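PDB 6YP6: NanS-p from Escherichia phage vB_EcoP_24B, which probably binds carbohydrate as part of a conserved phage carbohydrate esterase of the NanS-p type, carried by a Shiga toxin-encoding bacteriophage. Local coordinates for residues 83-89 against 199-205; 21-27 against 52-58; 88-94 against 113-119; 76-80 against 205-209. All blocks are in the same frame, centred on the assembly; numbering follows the deposited sequence.

The four contacts sample a fold of two antiparallel beta sheets laid face to face. Interactions 2 and 3 are strand pairs of one sheet, their centres about 14 Å apart, with strand 193-197 lying between the two pairs. Interaction 4 joins strands 71-79 and 207-216 of the other sheet. Interaction 1, its centre about 12 Å from that of interaction 4 and sharing Tyr205 with it, ties the loop running from strand 193-197 to strand 207-216 onto the start of strand 88-95. Along the chain interaction 2 closes first; interaction 4 then spans interaction 1, which in turn spans interaction 3. Met90 CE packing on Phe77 and Ile209 shows the two sheets meeting in a common apolar core.

Interaction 1. Residues 83-89 against 199-205; sequences LAANQYV and ITRGATY
Tyr205 and segment 83-89 form a contact of a loop with a turn and the first residues of strand 88-95, at the surface end of a two-sheet beta fold, where the chain passes from strand 193-197 of one sheet to strand 207-216 of the other. The general principle it illustrates is that a crossing loop can be fixed by one tyrosine held by its backbone N and by its phenol oxygen. At the backbone end, Tyr205 N donates to Tyr88 O at 3.1 Å, close to the direction in which that carbonyl points. At the phenol end, Tyr205 OH accepts from Ala84 N, the first residue of a type II turn that runs to Gln87; Thr121 is a further partner of the hydroxyl.

Between these two anchors lies Gln87. Its CG stands anti to the backbone N (chi1 -172°) and the chain runs on extended, which carries the amide across the phenol ring: OE1 sits 3.2 Å above the ring plane, over its centre, with amide and ring planes 69° apart, while CG makes an off-centre CH-pi contact. Val89 CG2 reaches Tyr205 CD2 at 3.6 Å. Earlier in the loop, Ile199 CD1 packs against Tyr88 CD1 at 3.7 Å, the two side chains crossing at about a right angle, and Thr200 CG2 approaches the same ring at CD2. Thr200 OG1 meanwhile accepts from Gly202 N in an ST turn that shapes the bend. The hydrogen bond from Ala84 N to Tyr205 OH is almost straight, 2.9 Å long with 176° at the hydrogen.

Interaction 2. Residues 21-27 against 52-58; sequences GWSASGG and SSWVLEY
Ser52 O meets Gly27 N through water 4, which accepts from the nitrogen and donates to the carbonyl, linking the two backbones beyond the end of the antiparallel ladder of strands 23-25 and 55-58. Ser53 O receives a bond from water 3, which also bonds Ser25 OG. Trp54 sets its CB 3.6 Å from Gly26 O, while its indole leads away toward Leu45 of the opposing sheet. Val55 opens the ladder, exchanging with Ser25 two backbone hydrogen bonds, each 2.9 Å between N of one and O of the other. Leu56 stands opposite Ala24 in a non-hydrogen-bonded pair, its CD2 3.7 Å from Ala24 CB. Glu57 and Ser23 likewise exchange two backbone hydrogen bonds, and the glutamate carboxylate pairs with Lys193. Tyr58 ends the walk against Trp22. The strand backbone sets its CB over the Trp22 six-membered ring, 3.7 Å from the centroid; chi1 of -165°, CG anti to the backbone N, then swings the phenol so that its edge meets the five-membered ring, planes 59° apart. Trp22 NE1 is held by Ser7 O. Strand 23-25, an edge strand of its sheet, is thus attached by backbone bonds along its middle, water at one end and aromatic contact at the other.

Interaction 3. Residues 88-94 against 113-119; sequences YVMAFYW and LLAAFYI
Ile119 faces both Val89 and Met90 across this antiparallel pair, a classic beta bulge. Val89 N donates to Ile119 O at 2.9 Å and Ile119 N to Met90 O at 2.8 Å, and on the side-chain side Ile119 CG2 meets Val89 CG2 while CD1 reaches Met90 CE at 4.0 Å. Met90 runs alongside Ile119, its chain extended, into the core where Phe77 of the other sheet awaits. A second classic bulge places Ala116 and Phe117 opposite Phe92; Phe92 and Phe117 still exchange both backbone bonds. Toward the far end, Leu114 CD1 lies over one face of the Trp94 indole in a CH-pi contact, 4.0 Å from the centroid of its six-membered ring and only 3° off the normal, while Trp94 NE1 bonds to Gly61 O. Ala115 N is buried with no partner in the model, which probably carries some cost.

The other face of the sheet is tight near its middle, where Ala91 CB touches Tyr118 CB at 3.7 Å, and looser toward the partly exposed Tyr88. The Tyr118 CG occupies the position between backbone N and carbonyl carbon (chi1 64°), bringing CD2 to Tyr88 CE1 at 3.9 Å; Tyr118 CE2 lies in the Tyr88 ring plane, at its edge. Met90, Phe92 and Ile119 packing on strand 71-79 of the other sheet is consistent with a beta sandwich.

Interaction 4. Residues 76-80 against 205-209; sequences RFKVS and YPVLI
Lys78 and Leu208 form the hydrogen-bonded pair at the heart of an antiparallel ladder whose strand segments, 76-79 and 207-209, lie at 159° to one another with their axes 4.7 Å apart at closest. Lys78 N donates to Leu208 O, and Leu208 N returns a nearly straight bond to Lys78 O at 2.8 Å. One step further, Ser80 N takes Pro206 O at 3.0 Å and carries the ladder past the strand ends.

The side chains alternate between two environments. On one face, Lys78 and Leu208 lie side by side and point the same way, CE of the lysine 4.1 Å from CD2 of the leucine; the ammonium group continues to a salt bridge with Asp34. On the other face, Phe77, Val79, Val207 and Ile209 turn inward. Phe77 holds CG between its backbone N and carbonyl carbon (chi1 69°), which directs the ring away from the neighbouring strand and leaves CB to do the touching, 3.9 Å from Ile209 CD1 and 4.2 Å from Val207 CG2. Beyond them Val79 CG1 presses on the root of the Tyr205 side chain, 3.4 Å from its CB, and Ser80 O lies at the edge of the same ring. The inner row of Phe77, Val79, Val207 and Ile209 facing Val89 and Met90 is consistent with two sheets packed as a beta sandwich.

Interaction 1. Residues 83-89 against 199-205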
# COMPACT_ATOMS: atom_id res chain seq x y z
N LEU A 83 -12.33 -10.46 -13.38
CA LEU A 83 -12.72 -10.62 -11.99
C LEU A 83 -12.64 -12.09 -11.59
O LEU A 83 -13.26 -12.95 -12.22
CB LEU A 83 -14.14 -10.10 -11.78
CG LEU A 83 -14.80 -10.40 -10.44
CD1 LEU A 83 -14.05 -9.78 -9.28
CD2 LEU A 83 -16.23 -9.89 -10.47
N ALA A 84 -11.90 -12.37 -10.52
CA ALA A 84 -11.78 -13.70 -9.93
C ALA A 84 -12.02 -13.57 -8.43
O ALA A 84 -11.31 -12.81 -7.75
CB ALA A 84 -10.41 -14.30 -10.20
N ALA A 85 -12.99 -14.31 -7.91
CA ALA A 85 -13.34 -14.18 -6.50
C ALA A 85 -12.12 -14.47 -5.63
O ALA A 85 -11.43 -15.47 -5.82
CB ALA A 85 -14.44 -15.18 -6.16
N ASN A 86 -11.89 -13.60 -4.65
CA ASN A 86 -10.92 -13.76 -3.57
C ASN A 86 -9.48 -13.51 -3.99
O ASN A 86 -8.57 -13.62 -3.15
CB ASN A 86 -11.10 -15.10 -2.86
CG ASN A 86 -12.55 -15.31 -2.45
OD1 ASN A 86 -13.19 -14.39 -1.93
ND2 ASN A 86 -13.09 -16.48 -2.73
N GLN A 87 -9.23 -13.12 -5.23
CA GLN A 87 -7.88 -12.93 -5.73
C GLN A 87 -7.28 -11.61 -5.26
O GLN A 87 -7.96 -10.59 -5.14
CB GLN A 87 -7.92 -13.01 -7.25
CG GLN A 87 -6.58 -13.01 -7.94
CD GLN A 87 -6.74 -13.42 -9.39
OE1 GLN A 87 -6.79 -12.56 -10.29
NE2 GLN A 87 -6.90 -14.69 -9.61
N TYR A 88 -5.98 -11.65 -4.94
CA TYR A 88 -5.26 -10.48 -4.46
C TYR A 88 -4.72 -9.62 -5.58
O TYR A 88 -4.36 -10.11 -6.65
CB TYR A 88 -4.07 -10.90 -3.57
CG TYR A 88 -4.51 -11.59 -2.30
CD1 TYR A 88 -5.11 -10.90 -1.26
CD2 TYR A 88 -4.34 -12.97 -2.16
CE1 TYR A 88 -5.53 -11.56 -0.12
CE2 TYR A 88 -4.76 -13.63 -1.03
CZ TYR A 88 -5.36 -12.93 -0.02
OH TYR A 88 -5.77 -13.64 1.08
N VAL A 89 -4.60 -8.32 -5.28
CA VAL A 89 -3.81 -7.38 -6.06
C VAL A 89 -2.47 -7.16 -5.35
O VAL A 89 -1.42 -7.59 -5.85
CB VAL A 89 -4.54 -6.04 -6.30
CG1 VAL A 89 -3.69 -5.13 -7.17
CG2 VAL A 89 -5.91 -6.28 -6.93
N ILE A 199 1.98 -10.61 -2.31
CA ILE A 199 1.62 -11.43 -1.16
C ILE A 199 1.94 -12.91 -1.34
O ILE A 199 2.62 -13.52 -0.52
CB ILE A 199 0.13 -11.25 -0.77
CG1 ILE A 199 -0.23 -9.78 -0.54
CG2 ILE A 199 -0.19 -12.09 0.47
CD1 ILE A 199 -1.74 -9.53 -0.45
N THR A 200 1.39 -13.51 -2.39
CA THR A 200 1.34 -14.95 -2.56
C THR A 200 2.08 -15.38 -3.81
O THR A 200 2.20 -14.61 -4.78
CB THR A 200 -0.14 -15.38 -2.62
OG1 THR A 200 -0.21 -16.79 -2.80
CG2 THR A 200 -0.90 -14.72 -3.77
N ARG A 201 2.58 -16.62 -3.80
CA ARG A 201 3.14 -17.19 -5.02
C ARG A 201 2.06 -17.57 -6.03
O ARG A 201 2.35 -17.70 -7.22
CB ARG A 201 3.97 -18.43 -4.69
CG ARG A 201 5.25 -18.13 -3.94
CD ARG A 201 5.91 -19.42 -3.48
NE ARG A 201 7.31 -19.21 -3.15
CZ ARG A 201 8.31 -19.40 -4.00
NH1 ARG A 201 8.08 -19.81 -5.24
NH2 ARG A 201 9.56 -19.18 -3.61
N GLY A 202 0.83 -17.76 -5.57
CA GLY A 202 -0.27 -18.07 -6.46
C GLY A 202 -0.61 -16.89 -7.35
O GLY A 202 -0.14 -15.77 -7.16
N ALA A 203 -1.41 -17.15 -8.37
CA ALA A 203 -1.75 -16.09 -9.30
C ALA A 203 -2.44 -14.94 -8.59
O ALA A 203 -3.36 -15.13 -7.79
CB ALA A 203 -2.67 -16.62 -10.40
N THR A 204 -2.02 -13.73 -8.96
CA THR A 204 -2.60 -12.46 -8.52
C THR A 204 -2.90 -11.63 -9.76
O THR A 204 -2.45 -11.93 -10.87
CB THR A 204 -1.63 -11.72 -7.59
OG1 THR A 204 -0.43 -11.43 -8.33
CG2 THR A 204 -1.32 -12.55 -6.35
N TYR A 205 -3.66 -10.55 -9.59
CA TYR A 205 -3.95 -9.69 -10.73
C TYR A 205 -2.69 -8.95 -11.16
O TYR A 205 -2.02 -8.33 -10.33
CB TYR A 205 -4.97 -8.61 -10.39
CG TYR A 205 -6.37 -9.07 -10.09
CD1 TYR A 205 -7.29 -9.28 -11.11
CD2 TYR A 205 -6.81 -9.25 -8.78
CE1 TYR A 205 -8.58 -9.67 -10.84
CE2 TYR A 205 -8.10 -9.64 -8.50
CZ TYR A 205 -8.98 -9.85 -9.54
OH TYR A 205 -10.29 -10.24 -9.32
O HOH W 1 -0.40 -7.99 -8.32

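Interaction 2. Residues 21-27 against 52-58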
# COMPACT_ATOMS: atom_id res chain seq x y z
N GLY A 21 15.63 4.61 -5.96
CA GLY A 21 16.03 4.19 -4.64
C GLY A 21 15.30 3.00 -4.08
O GLY A 21 15.57 2.62 -2.93
N TRP A 22 14.39 2.40 -4.84
CA TRP A 22 13.64 1.24 -4.41
C TRP A 22 14.42 -0.03 -4.69
O TRP A 22 15.17 -0.12 -5.66
CB TRP A 22 12.32 1.17 -5.18
CG TRP A 22 11.37 2.28 -4.85
CD1 TRP A 22 11.48 3.58 -5.20
CD2 TRP A 22 10.18 2.17 -4.06
NE1 TRP A 22 10.43 4.30 -4.69
CE2 TRP A 22 9.61 3.46 -3.99
CE3 TRP A 22 9.53 1.11 -3.43
CZ2 TRP A 22 8.42 3.70 -3.31
CZ3 TRP A 22 8.36 1.36 -2.75
CH2 TRP A 22 7.81 2.64 -2.70
N SER A 23 14.18 -1.04 -3.86
CA SER A 23 14.68 -2.39 -4.08
C SER A 23 13.52 -3.27 -4.53
O SER A 23 12.45 -3.25 -3.94
CB SER A 23 15.31 -2.95 -2.80
OG SER A 23 16.44 -2.19 -2.41
N ALA A 24 13.76 -4.10 -5.54
CA ALA A 24 12.72 -4.90 -6.17
C ALA A 24 13.23 -6.32 -6.24
O ALA A 24 14.40 -6.55 -6.57
CB ALA A 24 12.36 -4.40 -7.57
N SER A 25 12.37 -7.27 -5.92
CA SER A 25 12.74 -8.67 -6.01
C SER A 25 11.53 -9.48 -6.40
O SER A 25 10.40 -9.15 -6.03
CB SER A 25 13.31 -9.20 -4.70
OG SER A 25 12.36 -9.12 -3.66
N GLY A 26 11.76 -10.56 -7.12
CA GLY A 26 10.69 -11.37 -7.63
C GLY A 26 10.00 -10.68 -8.80
O GLY A 26 10.06 -9.47 -8.97
N GLY A 27 9.37 -11.50 -9.64
CA GLY A 27 8.55 -10.97 -10.69
C GLY A 27 9.28 -10.09 -11.69
O GLY A 27 10.49 -10.17 -11.90
N SER A 52 8.22 -16.80 -6.91
CA SER A 52 8.18 -15.88 -5.78
C SER A 52 7.25 -14.70 -6.06
O SER A 52 7.19 -14.16 -7.17
CB SER A 52 9.59 -15.35 -5.48
OG SER A 52 10.38 -16.32 -4.82
N SER A 53 6.50 -14.33 -5.03
CA SER A 53 5.79 -13.06 -5.00
C SER A 53 6.76 -11.92 -5.25
O SER A 53 7.92 -11.97 -4.85
CB SER A 53 5.16 -12.96 -3.61
OG SER A 53 4.62 -11.70 -3.34
N TRP A 54 6.29 -10.88 -5.93
CA TRP A 54 7.13 -9.71 -6.10
C TRP A 54 7.03 -8.80 -4.89
O TRP A 54 6.00 -8.75 -4.20
CB TRP A 54 6.83 -8.92 -7.38
CG TRP A 54 5.44 -8.47 -7.58
CD1 TRP A 54 4.52 -9.06 -8.37
CD2 TRP A 54 4.80 -7.30 -7.02
NE1 TRP A 54 3.34 -8.37 -8.34
CE2 TRP A 54 3.49 -7.28 -7.52
CE3 TRP A 54 5.21 -6.28 -6.15
CZ2 TRP A 54 2.57 -6.30 -7.17
CZ3 TRP A 54 4.30 -5.29 -5.81
CH2 TRP A 54 2.99 -5.31 -6.32
N VAL A 55 8.12 -8.10 -4.62
CA VAL A 55 8.21 -7.18 -3.50
C VAL A 55 9.00 -5.95 -3.93
O VAL A 55 10.10 -6.08 -4.48
CB VAL A 55 8.90 -7.80 -2.26
CG1 VAL A 55 8.86 -6.80 -1.09
CG2 VAL A 55 8.26 -9.09 -1.85
N LEU A 56 8.45 -4.78 -3.67
CA LEU A 56 9.15 -3.51 -3.79
C LEU A 56 9.34 -2.96 -2.39
O LEU A 56 8.42 -3.01 -1.58
CB LEU A 56 8.31 -2.51 -4.58
CG LEU A 56 7.74 -3.02 -5.91
CD1 LEU A 56 6.88 -1.92 -6.52
CD2 LEU A 56 8.83 -3.44 -6.87
N GLU A 57 10.53 -2.43 -2.10
CA GLU A 57 10.82 -1.91 -0.78
C GLU A 57 11.50 -0.56 -0.86
O GLU A 57 12.35 -0.32 -1.72
CB GLU A 57 11.75 -2.85 0.03
CG GLU A 57 11.20 -4.25 0.20
CD GLU A 57 12.19 -5.22 0.80
OE1 GLU A 57 13.10 -4.78 1.53
OE2 GLU A 57 12.05 -6.43 0.56
N TYR A 58 11.18 0.31 0.10
CA TYR A 58 11.87 1.57 0.27
C TYR A 58 12.18 1.76 1.75
O TYR A 58 11.35 1.45 2.62
CB TYR A 58 11.02 2.75 -0.25
CG TYR A 58 11.82 4.02 -0.43
CD1 TYR A 58 12.07 4.85 0.65
CD2 TYR A 58 12.35 4.36 -1.66
CE1 TYR A 58 12.83 6.03 0.50
CE2 TYR A 58 13.11 5.51 -1.82
CZ TYR A 58 13.34 6.35 -0.74
OH TYR A 58 14.09 7.49 -0.90
O HOH W 2 12.60 -6.16 -2.63
O HOH W 3 10.45 -11.59 -3.82
O HOH W 4 9.04 -14.23 -8.99

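Interaction 3. Residues 88-94 against 113-119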
# COMPACT_ATOMS: atom_id res chain seq x y z
N TYR A 88 -5.98 -11.65 -4.94
CA TYR A 88 -5.26 -10.48 -4.46
C TYR A 88 -4.72 -9.62 -5.58
O TYR A 88 -4.36 -10.11 -6.65
CB TYR A 88 -4.07 -10.90 -3.57
CG TYR A 88 -4.51 -11.59 -2.30
CD1 TYR A 88 -5.11 -10.90 -1.26
CD2 TYR A 88 -4.34 -12.97 -2.16
CE1 TYR A 88 -5.53 -11.56 -0.12
CE2 TYR A 88 -4.76 -13.63 -1.03
CZ TYR A 88 -5.36 -12.93 -0.02
OH TYR A 88 -5.77 -13.64 1.08
N VAL A 89 -4.60 -8.32 -5.28
CA VAL A 89 -3.81 -7.38 -6.06
C VAL A 89 -2.47 -7.16 -5.35
O VAL A 89 -1.42 -7.59 -5.85
CB VAL A 89 -4.54 -6.04 -6.30
CG1 VAL A 89 -3.69 -5.13 -7.17
CG2 VAL A 89 -5.91 -6.28 -6.93
N MET A 90 -2.47 -6.50 -4.20
CA MET A 90 -1.21 -6.15 -3.54
C MET A 90 -1.50 -5.72 -2.11
O MET A 90 -2.64 -5.42 -1.75
CB MET A 90 -0.48 -5.05 -4.31
CG MET A 90 -1.21 -3.73 -4.36
SD MET A 90 -0.40 -2.65 -5.53
CE MET A 90 -1.65 -1.38 -5.70
N ALA A 91 -0.43 -5.66 -1.33
CA ALA A 91 -0.46 -5.20 0.04
C ALA A 91 0.67 -4.20 0.28
O ALA A 91 1.72 -4.24 -0.37
CB ALA A 91 -0.27 -6.37 1.03
N PHE A 92 0.44 -3.33 1.26
CA PHE A 92 1.37 -2.33 1.75
C PHE A 92 1.62 -2.61 3.23
O PHE A 92 0.68 -2.53 4.04
CB PHE A 92 0.77 -0.91 1.63
CG PHE A 92 0.46 -0.51 0.23
CD1 PHE A 92 -0.73 -0.91 -0.37
CD2 PHE A 92 1.34 0.25 -0.52
CE1 PHE A 92 -1.02 -0.56 -1.69
CE2 PHE A 92 1.06 0.58 -1.85
CZ PHE A 92 -0.13 0.18 -2.41
N TYR A 93 2.86 -2.93 3.59
CA TYR A 93 3.25 -3.17 4.96
C TYR A 93 4.35 -2.20 5.34
O TYR A 93 5.36 -2.07 4.63
CB TYR A 93 3.79 -4.59 5.17
CG TYR A 93 2.91 -5.67 4.72
CD1 TYR A 93 1.70 -5.90 5.33
CD2 TYR A 93 3.30 -6.51 3.67
CE1 TYR A 93 0.87 -6.94 4.88
CE2 TYR A 93 2.50 -7.54 3.23
CZ TYR A 93 1.29 -7.73 3.84
OH TYR A 93 0.50 -8.78 3.40
N TRP A 94 4.20 -1.54 6.49
CA TRP A 94 5.22 -0.62 7.00
C TRP A 94 5.41 -0.91 8.49
O TRP A 94 4.89 -0.19 9.35
CB TRP A 94 4.84 0.83 6.75
CG TRP A 94 5.88 1.84 7.10
CD1 TRP A 94 7.14 1.64 7.60
CD2 TRP A 94 5.71 3.25 7.00
NE1 TRP A 94 7.76 2.85 7.82
CE2 TRP A 94 6.90 3.85 7.45
CE3 TRP A 94 4.66 4.07 6.56
CZ2 TRP A 94 7.06 5.23 7.48
CZ3 TRP A 94 4.83 5.43 6.59
CH2 TRP A 94 6.02 6.00 7.05
N LEU A 113 2.78 -1.62 13.07
CA LEU A 113 2.87 -1.24 11.66
C LEU A 113 2.03 0.01 11.43
O LEU A 113 0.91 0.12 11.92
CB LEU A 113 2.35 -2.34 10.71
CG LEU A 113 3.14 -3.65 10.72
CD1 LEU A 113 2.48 -4.61 11.70
CD2 LEU A 113 3.21 -4.30 9.37
N LEU A 114 2.59 0.94 10.65
CA LEU A 114 1.83 2.11 10.22
C LEU A 114 1.00 1.82 8.98
O LEU A 114 0.13 2.63 8.63
CB LEU A 114 2.76 3.29 9.97
CG LEU A 114 3.57 3.75 11.19
CD1 LEU A 114 4.41 4.95 10.79
CD2 LEU A 114 2.68 4.06 12.38
N ALA A 115 1.28 0.71 8.31
CA ALA A 115 0.47 0.24 7.20
C ALA A 115 0.44 -1.27 7.22
O ALA A 115 1.48 -1.91 7.42
CB ALA A 115 1.04 0.70 5.86
N ALA A 116 -0.74 -1.84 6.99
CA ALA A 116 -0.90 -3.28 6.81
C ALA A 116 -2.18 -3.47 6.00
O ALA A 116 -3.17 -4.03 6.47
CB ALA A 116 -0.94 -4.03 8.13
N PHE A 117 -2.17 -2.92 4.79
CA PHE A 117 -3.38 -2.73 4.02
C PHE A 117 -3.28 -3.51 2.72
O PHE A 117 -2.26 -3.43 2.03
CB PHE A 117 -3.57 -1.25 3.69
CG PHE A 117 -3.45 -0.34 4.89
CD1 PHE A 117 -4.12 -0.63 6.06
CD2 PHE A 117 -2.63 0.77 4.86
CE1 PHE A 117 -4.00 0.21 7.18
CE2 PHE A 117 -2.51 1.61 5.96
CZ PHE A 117 -3.19 1.32 7.12
N TYR A 118 -4.31 -4.28 2.38
CA TYR A 118 -4.26 -5.06 1.16
C TYR A 118 -5.52 -4.87 0.34
O TYR A 118 -6.58 -4.48 0.83
CB TYR A 118 -3.95 -6.55 1.44
CG TYR A 118 -4.99 -7.30 2.24
CD1 TYR A 118 -5.00 -7.27 3.63
CD2 TYR A 118 -5.95 -8.07 1.61
CE1 TYR A 118 -5.94 -7.98 4.36
CE2 TYR A 118 -6.89 -8.78 2.32
CZ TYR A 118 -6.89 -8.72 3.70
OH TYR A 118 -7.82 -9.39 4.46
N ILE A 119 -5.36 -5.16 -0.94
CA ILE A 119 -6.38 -4.95 -1.96
C ILE A 119 -6.69 -6.31 -2.57
O ILE A 119 -5.77 -7.03 -3.00
CB ILE A 119 -5.88 -3.94 -3.01
CG1 ILE A 119 -5.56 -2.59 -2.38
CG2 ILE A 119 -6.90 -3.81 -4.14
CD1 ILE A 119 -4.81 -1.66 -3.31

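Interaction 4. Residues 76-80 against 205-209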
# COMPACT_ATOMS: atom_id res chain seq x y z
N ARG A 76 -1.59 5.41 -6.75
CA ARG A 76 -2.50 5.40 -7.89
C ARG A 76 -2.16 4.17 -8.73
O ARG A 76 -0.99 3.96 -9.08
CB ARG A 76 -2.39 6.70 -8.69
CG ARG A 76 -3.32 6.73 -9.90
CD ARG A 76 -3.52 8.14 -10.44
NE ARG A 76 -4.55 8.19 -11.49
CZ ARG A 76 -4.31 8.13 -12.81
NH1 ARG A 76 -3.08 8.04 -13.29
NH2 ARG A 76 -5.33 8.18 -13.65
N PHE A 77 -3.17 3.36 -9.03
CA PHE A 77 -2.96 2.03 -9.61
C PHE A 77 -4.15 1.65 -10.47
O PHE A 77 -5.24 2.20 -10.34
CB PHE A 77 -2.75 0.98 -8.49
CG PHE A 77 -3.99 0.71 -7.70
CD1 PHE A 77 -4.36 1.55 -6.65
CD2 PHE A 77 -4.83 -0.34 -8.03
CE1 PHE A 77 -5.54 1.33 -5.96
CE2 PHE A 77 -6.00 -0.56 -7.33
CZ PHE A 77 -6.36 0.27 -6.29
N LYS A 78 -3.93 0.65 -11.32
CA LYS A 78 -4.94 0.12 -12.22
C LYS A 78 -4.78 -1.38 -12.22
O LYS A 78 -3.67 -1.89 -12.42
CB LYS A 78 -4.75 0.70 -13.63
CG LYS A 78 -5.47 -0.06 -14.74
CD LYS A 78 -5.54 0.80 -16.03
CE LYS A 78 -5.12 0.07 -17.28
NZ LYS A 78 -5.55 0.88 -18.43
N VAL A 79 -5.86 -2.11 -12.02
CA VAL A 79 -5.83 -3.56 -11.99
C VAL A 79 -6.19 -4.10 -13.36
O VAL A 79 -7.15 -3.62 -13.97
CB VAL A 79 -6.78 -4.15 -10.93
CG1 VAL A 79 -6.52 -5.64 -10.79
CG2 VAL A 79 -6.63 -3.44 -9.61
N SER A 80 -5.48 -5.12 -13.82
CA SER A 80 -5.71 -5.74 -15.12
C SER A 80 -6.19 -7.17 -14.92
O SER A 80 -5.77 -7.86 -13.99
CB SER A 80 -4.41 -5.74 -15.92
OG SER A 80 -4.61 -6.13 -17.27
N TYR A 205 -3.66 -10.55 -9.59
CA TYR A 205 -3.95 -9.69 -10.73
C TYR A 205 -2.69 -8.95 -11.16
O TYR A 205 -2.02 -8.33 -10.33
CB TYR A 205 -4.97 -8.61 -10.39
CG TYR A 205 -6.37 -9.07 -10.09
CD1 TYR A 205 -7.29 -9.28 -11.11
CD2 TYR A 205 -6.81 -9.25 -8.78
CE1 TYR A 205 -8.58 -9.67 -10.84
CE2 TYR A 205 -8.10 -9.64 -8.50
CZ TYR A 205 -8.98 -9.85 -9.54
OH TYR A 205 -10.29 -10.24 -9.32
N PRO A 206 -2.37 -8.90 -12.46
CA PRO A 206 -1.38 -7.92 -12.92
C PRO A 206 -1.84 -6.53 -12.51
O PRO A 206 -3.04 -6.23 -12.53
CB PRO A 206 -1.38 -8.10 -14.44
CG PRO A 206 -1.88 -9.51 -14.64
CD PRO A 206 -2.92 -9.69 -13.58
N VAL A 207 -0.90 -5.68 -12.12
CA VAL A 207 -1.23 -4.33 -11.66
C VAL A 207 -0.30 -3.32 -12.31
O VAL A 207 0.90 -3.57 -12.47
CB VAL A 207 -1.23 -4.23 -10.12
CG1 VAL A 207 0.16 -4.40 -9.53
CG2 VAL A 207 -1.86 -2.91 -9.63
N LEU A 208 -0.87 -2.17 -12.68
CA LEU A 208 -0.12 -1.03 -13.17
C LEU A 208 -0.06 0.00 -12.06
O LEU A 208 -1.09 0.36 -11.47
CB LEU A 208 -0.79 -0.41 -14.40
CG LEU A 208 -0.40 -1.02 -15.75
CD1 LEU A 208 -0.78 -2.47 -15.83
CD2 LEU A 208 -1.06 -0.22 -16.86
N ILE A 209 1.14 0.48 -11.76
CA ILE A 209 1.36 1.50 -10.75
C ILE A 209 1.76 2.79 -11.43
O ILE A 209 2.72 2.82 -12.21
CB ILE A 209 2.44 1.06 -9.74
CG1 ILE A 209 2.09 -0.26 -9.08
CG2 ILE A 209 2.70 2.18 -8.73
CD1 ILE A 209 0.91 -0.20 -8.23